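Local coordinates for general stress protein 26 (Bacillus anthracis, PDB 3EC6) that is of unknown function but binds flavin-adenine dinucleotide and probably acts as a flavin-dependent stress protein related to pyridoxamine 5'-phosphate oxidase, at residues K52-D55 with I56-P60. Numbering follows the deposited sequence. Where two conformers were deposited one is given.
Sequences KITD and IENNP. With FAD (flavin-adenine dinucleotide), chain B.
Asn-58 folds its side chain back over the last turn of the helix toward Thr-54: ND2 approaches Thr-54 O at 2.8 Å, a bent and weak hydrogen bond, and lies 3.6 Å from Thr-54 CG2, the two side chains running side by side. A chi1 of -70° sets CG beside the backbone N of Asn-58, and a chi2 of -66° turns ND2 to this carbonyl, which also takes a weak bond from Asn-58 N. Asp-55 O is gripped twice, by Asn-59 N at 2.9 Å in the carbonyl plane and by Asn-58 N, which sits above that plane, as the coil tightens before Asn-59 leaves helical geometry. One residue back from Thr-54, Ile-53 O accepts from Glu-57 N at 2.9 Å. Ile-56 N makes the next bond back, to Lys-52 O, at 3.0 Å, and Ile-56 CG1 packs against the same oxygen.

The buried side of the helix lies against the sheet. Ile-53 and Ile-56 rest on Ile-116 of strand 113-126, Asp-55 forms a salt bridge with Arg-24 and a hydrogen bond with Thr-22, and the bent Lys-52 chain carries NZ to Thr-22, His-29 and Leu-20 O. Beyond the helix, Asn-59 OD1 accepts a hydrogen bond from Asn-61 N, while ND2 donates to Asp-26 O of the second subunit. At the opposite end, Lys-52 N donates to FAD O2P at 3.2 Å, and Lys-51 N also hydrogen-bonds FAD: the N-terminus of a short amphipathic helix, packed on the beta-barrel of the FMN-binding split-barrel fold, receives a flavin phosphate, where its dipole probably helps to offset the negative charge.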
# COMPACT_ATOMS: atom_id res chain seq x y z
N LYS A 52 -6.32 -11.67 -4.09
CA LYS A 52 -7.06 -10.42 -3.86
C LYS A 52 -8.54 -10.64 -4.13
O LYS A 52 -9.38 -10.07 -3.47
CB LYS A 52 -6.57 -9.29 -4.77
CG LYS A 52 -5.11 -8.95 -4.62
CD LYS A 52 -4.77 -8.50 -3.18
CE LYS A 52 -4.58 -7.05 -3.05
NZ LYS A 52 -4.35 -6.69 -1.63
N ILE A 53 -8.84 -11.50 -5.10
CA ILE A 53 -10.23 -11.83 -5.35
C ILE A 53 -10.82 -12.60 -4.18
O ILE A 53 -11.93 -12.31 -3.77
CB ILE A 53 -10.42 -12.60 -6.69
CG1 ILE A 53 -9.85 -11.83 -7.91
CG2 ILE A 53 -11.88 -13.02 -6.88
CD1 ILE A 53 -10.48 -10.51 -8.21
N THR A 54 -10.10 -13.60 -3.64
CA THR A 54 -10.57 -14.29 -2.45
C THR A 54 -10.74 -13.36 -1.24
O THR A 54 -11.69 -13.52 -0.47
CB THR A 54 -9.59 -15.43 -2.09
OG1 THR A 54 -9.49 -16.26 -3.25
CG2 THR A 54 -10.10 -16.28 -0.90
N ASP A 55 -9.80 -12.40 -1.10
CA ASP A 55 -9.87 -11.41 -0.01
C ASP A 55 -11.20 -10.71 -0.12
O ASP A 55 -11.96 -10.66 0.87
CB ASP A 55 -8.78 -10.34 -0.08
CG ASP A 55 -7.41 -10.86 0.17
OD1 ASP A 55 -7.25 -12.00 0.71
OD2 ASP A 55 -6.47 -10.12 -0.15
N ILE A 56 -11.45 -10.18 -1.33
CA ILE A 56 -12.64 -9.32 -1.59
C ILE A 56 -13.87 -10.18 -1.34
O ILE A 56 -14.81 -9.73 -0.74
CB ILE A 56 -12.59 -8.60 -2.98
CG1 ILE A 56 -11.48 -7.53 -2.97
CG2 ILE A 56 -13.96 -7.99 -3.43
CD1 ILE A 56 -11.12 -6.96 -4.33
N GLU A 57 -13.84 -11.43 -1.82
CA GLU A 57 -14.89 -12.42 -1.49
C GLU A 57 -15.21 -12.51 -0.01
O GLU A 57 -16.37 -12.76 0.39
CB GLU A 57 -14.51 -13.84 -2.01
CG GLU A 57 -14.61 -14.04 -3.51
CD GLU A 57 -13.97 -15.35 -3.99
OE1 GLU A 57 -13.72 -16.25 -3.17
OE2 GLU A 57 -13.77 -15.50 -5.20
N ASN A 58 -14.21 -12.33 0.85
CA ASN A 58 -14.40 -12.43 2.31
C ASN A 58 -14.70 -11.08 3.08
O ASN A 58 -15.37 -11.03 4.11
CB ASN A 58 -13.21 -13.21 2.90
CG ASN A 58 -13.25 -14.71 2.50
OD1 ASN A 58 -14.17 -15.46 2.93
ND2 ASN A 58 -12.30 -15.16 1.69
N ASN A 59 -14.27 -9.98 2.50
CA ASN A 59 -14.51 -8.69 3.09
C ASN A 59 -14.39 -7.74 1.93
O ASN A 59 -13.34 -7.60 1.34
CB ASN A 59 -13.42 -8.37 4.16
CG ASN A 59 -13.62 -7.03 4.84
OD1 ASN A 59 -14.14 -6.07 4.24
ND2 ASN A 59 -13.11 -6.89 6.05
N PRO A 60 -15.49 -7.03 1.59
CA PRO A 60 -15.44 -6.23 0.37
C PRO A 60 -14.76 -4.85 0.50
O PRO A 60 -14.62 -4.13 -0.50
CB PRO A 60 -16.93 -6.00 0.03
CG PRO A 60 -17.62 -5.97 1.32
CD PRO A 60 -16.83 -7.01 2.23
PA FAD B . -1.49 -13.96 -5.67
O1A FAD B . -2.89 -14.56 -5.69
O2A FAD B . -0.64 -14.34 -6.86
O5B FAD B . -0.62 -14.50 -4.39
C5B FAD B . 0.61 -13.87 -4.15
C4B FAD B . 0.47 -13.32 -2.74
O4B FAD B . 0.51 -14.43 -1.83
C3B FAD B . 1.62 -12.37 -2.43
O3B FAD B . 1.19 -11.01 -2.54
C2B FAD B . 2.09 -12.84 -1.06
O2B FAD B . 1.45 -12.10 -0.03
C1B FAD B . 1.63 -14.30 -0.97
N9A FAD B . 2.70 -15.23 -1.42
C8A FAD B . 3.71 -14.93 -2.32
N7A FAD B . 4.49 -16.03 -2.47
C5A FAD B . 4.01 -17.02 -1.70
C6A FAD B . 4.45 -18.33 -1.51
N6A FAD B . 5.69 -18.65 -1.91
N1A FAD B . 3.75 -19.13 -0.62
C2A FAD B . 2.63 -18.64 0.04
N3A FAD B . 2.19 -17.34 -0.16
C4A FAD B . 2.88 -16.54 -1.03
N1 FAD B . -1.17 -7.95 -11.03
C2 FAD B . -2.41 -7.95 -11.64
O2 FAD B . -3.01 -9.03 -11.60
N3 FAD B . -2.93 -6.82 -12.20
C4 FAD B . -2.21 -5.64 -12.22
O4 FAD B . -2.71 -4.60 -12.74
C4X FAD B . -0.92 -5.63 -11.67
N5 FAD B . -0.18 -4.45 -11.70
C5X FAD B . 1.09 -4.46 -11.15
C6 FAD B . 1.82 -3.25 -11.22
C7 FAD B . 3.09 -3.26 -10.64
C7M FAD B . 3.89 -1.97 -10.71
C8 FAD B . 3.62 -4.41 -10.02
C8M FAD B . 4.99 -4.43 -9.35
C9 FAD B . 2.86 -5.58 -9.91
C9A FAD B . 1.58 -5.61 -10.51
N10 FAD B . 0.82 -6.77 -10.44
C10 FAD B . -0.43 -6.78 -11.05
C1' FAD B . 1.22 -7.99 -9.67
C2' FAD B . 0.61 -8.06 -8.26
O2' FAD B . 1.01 -6.93 -7.48
C3' FAD B . 1.16 -9.31 -7.58
O3' FAD B . 0.82 -10.42 -8.42
C4' FAD B . 0.58 -9.50 -6.18
O4' FAD B . 1.31 -10.52 -5.42
C5' FAD B . -0.90 -9.89 -6.27
O5' FAD B . -1.39 -10.12 -4.96
P FAD B . -2.38 -11.38 -4.82
O1P FAD B . -2.63 -11.72 -3.36
O2P FAD B . -3.59 -11.27 -5.71
O3P FAD B . -1.35 -12.41 -5.48